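TarM (Staphylococcus aureus subsp. aureus 21178, PDB 4X7R) is a glycosyltransferase of the GT-B fold, with two Rossmann-like domains, modelled here with uridine-5'-diphosphate. Local coordinates at residues K331-D334 with L335-E338; D451-L454 with Q455-N459. The protein carries 1 engineered substitution. All coordinates share one frame; numbering follows the deposited sequence.

Contact 1: residues K331-D334 with L335-E338; sequences KRID and LLIE. With UDP (uridine-5'-diphosphate), chain E.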
ATOM      1  N   LYS A 331      -8.969  10.188  -6.226  1.00 46.68           N
ATOM      2  CA  LYS A 331      -9.009  11.269  -5.241  1.00 46.03           C
ATOM      3  C   LYS A 331      -9.421  12.588  -5.873  1.00 51.89           C
ATOM      4  O   LYS A 331      -9.823  13.512  -5.158  1.00 52.36           O
ATOM      5  CB  LYS A 331      -7.666  11.386  -4.494  1.00 47.81           C
ATOM      6  CG  LYS A 331      -7.218  10.099  -3.790  1.00 51.30           C
ATOM      7  CD  LYS A 331      -8.074   9.720  -2.580  1.00 48.12           C
ATOM      8  CE  LYS A 331      -7.697   8.338  -2.118  1.00 53.34           C
ATOM      9  NZ  LYS A 331      -8.543   7.883  -0.983  1.00 46.72           N
ATOM     10  N   ARG A 332      -9.372  12.664  -7.226  1.00 49.82           N
ATOM     11  CA  ARG A 332      -9.763  13.836  -8.023  1.00 50.87           C
ATOM     12  C   ARG A 332      -9.218  15.146  -7.468  1.00 56.45           C
ATOM     13  O   ARG A 332      -9.976  16.087  -7.225  1.00 56.84           O
ATOM     14  CB  ARG A 332     -11.294  13.899  -8.254  1.00 50.10           C
ATOM     15  CG  ARG A 332     -11.846  12.796  -9.157  1.00 58.71           C
ATOM     16  CD  ARG A 332     -11.251  12.734 -10.571  1.00 68.32           C
ATOM     17  NE  ARG A 332     -11.407  13.984 -11.324  1.00 64.83           N
ATOM     18  CZ  ARG A 332     -12.471  14.293 -12.051  1.00 74.19           C
ATOM     19  NH1 ARG A 332     -13.504  13.463 -12.115  1.00 60.63           N
ATOM     20  NH2 ARG A 332     -12.520  15.443 -12.710  1.00 64.90           N
ATOM     21  N   ILE A 333      -7.888  15.188  -7.242  1.00 54.30           N
ATOM     22  CA  ILE A 333      -7.179  16.370  -6.739  1.00 56.05           C
ATOM     23  C   ILE A 333      -7.267  17.496  -7.788  1.00 63.51           C
ATOM     24  O   ILE A 333      -7.216  18.671  -7.424  1.00 65.09           O
ATOM     25  CB  ILE A 333      -5.745  16.019  -6.234  1.00 58.84           C
ATOM     26  CG1 ILE A 333      -5.829  14.920  -5.141  1.00 56.55           C
ATOM     27  CG2 ILE A 333      -5.020  17.257  -5.675  1.00 61.96           C
ATOM     28  CD1 ILE A 333      -4.655  14.028  -4.997  1.00 54.77           C
ATOM     29  N   ASP A 334      -7.530  17.131  -9.070  1.00 61.42           N
ATOM     30  CA  ASP A 334      -7.760  18.083 -10.171  1.00 63.30           C
ATOM     31  C   ASP A 334      -9.009  18.891  -9.863  1.00 68.11           C
ATOM     32  O   ASP A 334      -9.002  20.095 -10.086  1.00 69.13           O
ATOM     33  CB  ASP A 334      -7.867  17.370 -11.535  1.00 64.97           C
ATOM     34  CG  ASP A 334      -8.983  16.341 -11.657  1.00 68.14           C
ATOM     35  OD1 ASP A 334      -8.932  15.319 -10.933  1.00 66.60           O
ATOM     36  OD2 ASP A 334      -9.864  16.523 -12.524  1.00 67.89           O
ATOM     37  N   LEU A 335     -10.050  18.243  -9.265  1.00 64.22           N
ATOM     38  CA  LEU A 335     -11.289  18.911  -8.847  1.00 64.48           C
ATOM     39  C   LEU A 335     -11.036  19.792  -7.629  1.00 68.87           C
ATOM     40  O   LEU A 335     -11.636  20.856  -7.515  1.00 70.29           O
ATOM     41  CB  LEU A 335     -12.447  17.926  -8.598  1.00 63.18           C
ATOM     42  CG  LEU A 335     -13.144  17.348  -9.845  1.00 67.95           C
ATOM     43  CD1 LEU A 335     -14.224  16.347  -9.455  1.00 66.17           C
ATOM     44  CD2 LEU A 335     -13.782  18.440 -10.693  1.00 71.52           C
ATOM     45  N   LEU A 336     -10.097  19.379  -6.761  1.00 64.63           N
ATOM     46  CA  LEU A 336      -9.671  20.147  -5.593  1.00 64.12           C
ATOM     47  C   LEU A 336      -8.946  21.431  -6.051  1.00 68.51           C
ATOM     48  O   LEU A 336      -9.203  22.494  -5.479  1.00 68.67           O
ATOM     49  CB  LEU A 336      -8.792  19.295  -4.649  1.00 62.21           C
ATOM     50  CG  LEU A 336      -8.121  20.014  -3.466  1.00 66.72           C
ATOM     51  CD1 LEU A 336      -9.140  20.725  -2.583  1.00 66.43           C
ATOM     52  CD2 LEU A 336      -7.268  19.068  -2.664  1.00 66.33           C
ATOM     53  N   ILE A 337      -8.074  21.335  -7.093  1.00 65.02           N
ATOM     54  CA  ILE A 337      -7.383  22.503  -7.670  1.00 66.89           C
ATOM     55  C   ILE A 337      -8.416  23.461  -8.280  1.00 73.54           C
ATOM     56  O   ILE A 337      -8.316  24.670  -8.064  1.00 74.96           O
ATOM     57  CB  ILE A 337      -6.242  22.132  -8.662  1.00 69.69           C
ATOM     58  CG1 ILE A 337      -5.188  21.189  -8.035  1.00 68.01           C
ATOM     59  CG2 ILE A 337      -5.577  23.380  -9.275  1.00 73.30           C
ATOM     60  CD1 ILE A 337      -4.568  21.616  -6.704  1.00 70.34           C
ATOM     61  N   GLU A 338      -9.438  22.912  -8.984  1.00 70.39           N
ATOM     62  CA  GLU A 338     -10.539  23.694  -9.567  1.00 72.09           C
ATOM     63  C   GLU A 338     -11.345  24.383  -8.471  1.00 76.99           C
ATOM     64  O   GLU A 338     -11.762  25.526  -8.657  1.00 79.19           O
ATOM     65  CB  GLU A 338     -11.454  22.822 -10.438  1.00 72.90           C
ATOM     66  CG  GLU A 338     -10.871  22.521 -11.812  1.00 85.12           C
ATOM     67  CD  GLU A 338     -11.647  21.535 -12.667  1.00102.09           C
ATOM     68  OE1 GLU A 338     -12.892  21.655 -12.752  1.00 85.22           O
ATOM     69  OE2 GLU A 338     -10.999  20.657 -13.281  1.00 99.21           O
TER
HETATM   70  N1  UDP E 501      -1.348   9.001   4.628  1.00 50.66           N
HETATM   71  C2  UDP E 501      -0.270   9.441   5.374  1.00 49.51           C
HETATM   72  N3  UDP E 501       0.484  10.428   4.783  1.00 50.42           N
HETATM   73  C4  UDP E 501       0.291  10.991   3.540  1.00 52.45           C
HETATM   74  C5  UDP E 501      -0.819  10.450   2.798  1.00 49.12           C
HETATM   75  C6  UDP E 501      -1.589   9.494   3.351  1.00 48.91           C
HETATM   76  O2  UDP E 501       0.003   8.995   6.479  1.00 48.76           O
HETATM   77  O4  UDP E 501       1.041  11.911   3.164  1.00 54.49           O
HETATM   78  C1' UDP E 501      -2.296   8.082   5.308  1.00 50.35           C
HETATM   79  C2' UDP E 501      -3.458   8.787   6.002  1.00 51.43           C
HETATM   80  O2' UDP E 501      -3.094   9.201   7.309  1.00 57.27           O
HETATM   81  C3' UDP E 501      -4.511   7.677   6.031  1.00 50.74           C
HETATM   82  C4' UDP E 501      -4.233   6.907   4.743  1.00 52.40           C
HETATM   83  O4' UDP E 501      -2.877   7.226   4.349  1.00 52.57           O
HETATM   84  O3' UDP E 501      -4.511   6.834   7.184  1.00 48.31           O
HETATM   85  C5' UDP E 501      -5.185   7.201   3.613  1.00 54.21           C
HETATM   86  O5' UDP E 501      -6.429   6.542   3.939  1.00 55.71           O
HETATM   87  PA  UDP E 501      -7.793   6.655   3.101  1.00 51.80           P
HETATM   88  O1A UDP E 501      -8.724   5.602   3.562  1.00 45.51           O
HETATM   89  O2A UDP E 501      -8.387   8.055   3.321  1.00 50.78           O
HETATM   90  O3A UDP E 501      -7.453   6.462   1.587  1.00 50.17           O
HETATM   91  PB  UDP E 501      -6.644   5.333   0.784  1.00 53.58           P
HETATM   92  O1B UDP E 501      -6.897   3.984   1.407  1.00 52.11           O
HETATM   93  O2B UDP E 501      -5.141   5.633   0.811  1.00 48.81           O
HETATM   94  O3B UDP E 501      -7.146   5.297  -0.646  1.00 57.57           O

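Contact 2: residues D451-L454 with Q455-N459; sequences DKIL and QLVNN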
ATOM      1  N   ASP A 451     -18.252  27.275  -1.926  1.00 68.45           N
ATOM      2  CA  ASP A 451     -19.117  28.074  -1.051  1.00 68.89           C
ATOM      3  C   ASP A 451     -19.045  27.618   0.406  1.00 70.68           C
ATOM      4  O   ASP A 451     -18.950  28.461   1.299  1.00 70.13           O
ATOM      5  CB  ASP A 451     -20.582  28.037  -1.536  1.00 70.82           C
ATOM      6  CG  ASP A 451     -20.905  28.928  -2.728  1.00 88.20           C
ATOM      7  OD1 ASP A 451     -20.104  29.856  -3.020  1.00 90.88           O
ATOM      8  OD2 ASP A 451     -21.974  28.721  -3.351  1.00 95.56           O
ATOM      9  N   LYS A 452     -19.077  26.291   0.644  1.00 65.61           N
ATOM     10  CA  LYS A 452     -19.037  25.724   1.998  1.00 64.14           C
ATOM     11  C   LYS A 452     -17.679  25.867   2.660  1.00 68.64           C
ATOM     12  O   LYS A 452     -17.622  26.098   3.869  1.00 69.57           O
ATOM     13  CB  LYS A 452     -19.571  24.279   2.046  1.00 63.77           C
ATOM     14  CG  LYS A 452     -21.039  24.161   1.601  1.00 63.96           C
ATOM     15  CD  LYS A 452     -22.060  24.764   2.559  1.00 67.07           C
ATOM     16  CE  LYS A 452     -23.423  24.918   1.919  1.00 70.75           C
ATOM     17  NZ  LYS A 452     -24.082  23.611   1.658  1.00 79.91           N
ATOM     18  N   ILE A 453     -16.593  25.784   1.870  1.00 64.19           N
ATOM     19  CA  ILE A 453     -15.224  25.980   2.349  1.00 64.07           C
ATOM     20  C   ILE A 453     -15.104  27.438   2.816  1.00 71.06           C
ATOM     21  O   ILE A 453     -14.628  27.673   3.930  1.00 70.54           O
ATOM     22  CB  ILE A 453     -14.178  25.588   1.265  1.00 66.77           C
ATOM     23  CG1 ILE A 453     -14.066  24.048   1.150  1.00 64.52           C
ATOM     24  CG2 ILE A 453     -12.795  26.230   1.538  1.00 69.21           C
ATOM     25  CD1 ILE A 453     -13.561  23.539  -0.198  1.00 64.17           C
ATOM     26  N   LEU A 454     -15.610  28.396   1.992  1.00 69.66           N
ATOM     27  CA  LEU A 454     -15.590  29.830   2.278  1.00 71.60           C
ATOM     28  C   LEU A 454     -16.351  30.183   3.552  1.00 76.43           C
ATOM     29  O   LEU A 454     -15.806  30.904   4.382  1.00 78.05           O
ATOM     30  CB  LEU A 454     -16.080  30.649   1.078  1.00 73.30           C
ATOM     31  CG  LEU A 454     -15.089  30.797  -0.069  1.00 78.79           C
ATOM     32  CD1 LEU A 454     -15.805  31.087  -1.367  1.00 79.97           C
ATOM     33  CD2 LEU A 454     -14.050  31.858   0.230  1.00 83.01           C
ATOM     34  N   GLN A 455     -17.575  29.641   3.736  1.00 72.06           N
ATOM     35  CA  GLN A 455     -18.380  29.832   4.951  1.00 71.85           C
ATOM     36  C   GLN A 455     -17.567  29.343   6.163  1.00 74.83           C
ATOM     37  O   GLN A 455     -17.391  30.082   7.125  1.00 76.07           O
ATOM     38  CB  GLN A 455     -19.696  29.021   4.887  1.00 71.62           C
ATOM     39  CG  GLN A 455     -20.758  29.535   3.920  1.00 92.23           C
ATOM     40  CD  GLN A 455     -21.945  28.595   3.814  1.00114.51           C
ATOM     41  OE1 GLN A 455     -22.435  28.035   4.807  1.00108.62           O
ATOM     42  NE2 GLN A 455     -22.456  28.420   2.601  1.00108.67           N
ATOM     43  N   LEU A 456     -17.023  28.123   6.071  1.00 69.78           N
ATOM     44  CA  LEU A 456     -16.254  27.478   7.129  1.00 68.49           C
ATOM     45  C   LEU A 456     -14.917  28.163   7.485  1.00 73.84           C
ATOM     46  O   LEU A 456     -14.688  28.400   8.675  1.00 72.95           O
ATOM     47  CB  LEU A 456     -16.115  25.971   6.843  1.00 66.09           C
ATOM     48  CG  LEU A 456     -16.413  24.960   7.970  1.00 68.21           C
ATOM     49  CD1 LEU A 456     -17.608  25.345   8.804  1.00 67.40           C
ATOM     50  CD2 LEU A 456     -16.638  23.564   7.403  1.00 67.77           C
ATOM     51  N   VAL A 457     -14.066  28.525   6.480  1.00 72.08           N
ATOM     52  CA  VAL A 457     -12.775  29.211   6.726  1.00 73.73           C
ATOM     53  C   VAL A 457     -12.940  30.594   7.351  1.00 80.24           C
ATOM     54  O   VAL A 457     -12.019  31.060   8.024  1.00 81.81           O
ATOM     55  CB  VAL A 457     -11.787  29.300   5.524  1.00 78.22           C
ATOM     56  CG1 VAL A 457     -11.157  27.966   5.189  1.00 76.25           C
ATOM     57  CG2 VAL A 457     -12.404  29.967   4.297  1.00 79.05           C
ATOM     58  N   ASN A 458     -14.077  31.266   7.078  1.00 77.10           N
ATOM     59  CA  ASN A 458     -14.381  32.624   7.546  1.00 78.82           C
ATOM     60  C   ASN A 458     -15.308  32.689   8.769  1.00 83.47           C
ATOM     61  O   ASN A 458     -15.809  33.762   9.100  1.00 85.27           O
ATOM     62  CB  ASN A 458     -14.925  33.467   6.393  1.00 78.25           C
ATOM     63  CG  ASN A 458     -13.868  33.827   5.385  1.00100.24           C
ATOM     64  OD1 ASN A 458     -13.022  34.693   5.616  1.00 92.63           O
ATOM     65  ND2 ASN A 458     -13.888  33.165   4.246  1.00 93.65           N
ATOM     66  N   ASN A 459     -15.509  31.554   9.456  1.00 78.50           N
ATOM     67  CA  ASN A 459     -16.346  31.476  10.653  1.00 77.85           C
ATOM     68  C   ASN A 459     -15.656  30.569  11.681  1.00 82.49           C
ATOM     69  O   ASN A 459     -15.741  29.338  11.588  1.00 80.91           O
ATOM     70  CB  ASN A 459     -17.756  30.993  10.294  1.00 74.63           C
ATOM     71  CG  ASN A 459     -18.796  31.234  11.348  1.00 86.58           C
ATOM     72  OD1 ASN A 459     -18.559  31.073  12.547  1.00 79.67           O
ATOM     73  ND2 ASN A 459     -20.000  31.559  10.914  1.00 78.25           N
TER

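Contact 1: residues K331-D334 with L335-E338
Two bends in the chain of Arg332, at chi2 (-59°) and chi3 (-57°), curl its guanidinium back over Leu335, while Asp334 holds CG between its backbone N and carbonyl carbon (chi1 59°), which swings the carboxylate to the guanidinium edge. This is the N-terminal turn of helix 333-346, the helix of the beta-alpha-beta unit between strands 320-324 and 351-355 in the C-terminal Rossmann-like domain of this GT-B protein, a member of the glycosyl transferases group 1 family. Arg332, at the N-cap position, grips Asp334 side-on: NE meets Asp334 OD1 at 2.8 Å and NH2 meets Asp334 OD2 at 2.9 Å, both oxygens engaged on their syn sides and both close to the guanidinium plane. The fork fixes the rotation of the flat group, so one face lies on Leu335, whose CD1 sits over its centre, 3.7 Å above the plane. Asp334 OD2 also stands 4.4 Å from Glu338 OE2, a like-charge proximity that the arginine probably offsets. In the backbone, Arg332 O accepts hydrogen bonds from Leu335 N, weakly from Leu336 N, and from Thr399 OG1. The inward face is apolar: Ile333 and Leu336 lie side by side against the strands, and Ile337 meets helix 361-370. Just ahead of the helix, Lys331 extends away from it into the pocket of the bound uridine-5'-diphosphate, where Glu403 is its salt-bridge partner. Lys331 NZ donates to O3A of the ligand at 3.1 Å and to its terminal phosphate oxygen O3B at 3.0 Å.

Contact 2: residues D451-L454 with Q455-N459
Leu454 O takes two hydrogen bonds from Asn458, one from side-chain ND2 at 3.0 Å and one from backbone N at 3.2 Å, the donors arriving from opposite faces of the carbonyl plane. The pair closes the C-terminal end of helix 446-457 in the C-terminal Rossmann-like domain of this GT-B protein, where Asn458 is the first residue to leave helical backbone angles. With CG anti to its carbonyl carbon (chi1 -72°), the side chain turns back to the last turn, Leu454 O lying near the amide plane. Outside the turn, Asn458 OD1 accepts from Lys319 NZ and ND2 also donates to Asp347, so the amide is held at both ends. One step on, Asn459 begins the next helix as its N-cap, OD1 reaching Leu462 N. Upstream, Val457 N donates to Ile453 O at 2.7 Å, nearly along the C=O axis. Packing divides by face: Ile453 lies between strand 395-398 and helix 333-346, with its CG2 at 4.4 Å from Val457 CG1, while Leu456 touches Leu395 and Tyr439. On the more open side Lys452 and Gln455 extend alongside each other in one direction, and the lysine methylenes CD and CE run along the glutamine amide, CD lying 3.7 Å from Gln455 NE2.

Both contacts are local stretches at helix ends in the same Rossmann-like domain, but at opposite kinds of end: contact 1 starts helix 333-346, contact 2 finishes helix 446-457. Their centres are 18 Å apart and they do not touch, yet the two helices pack together, Ile453 and Leu454 of contact 2 reaching Val343 farther along the helix that contact 1 opens. Each is partly buried, contact 2 having more exposed residues and lying farther from the centre of the chain. Charge dominates contact 1, with a forked salt bridge on the helix start and Lys331 reaching the diphosphate of uridine-5'-diphosphate; in contact 2 a neutral amide closes the helix, with no ligand among its partners.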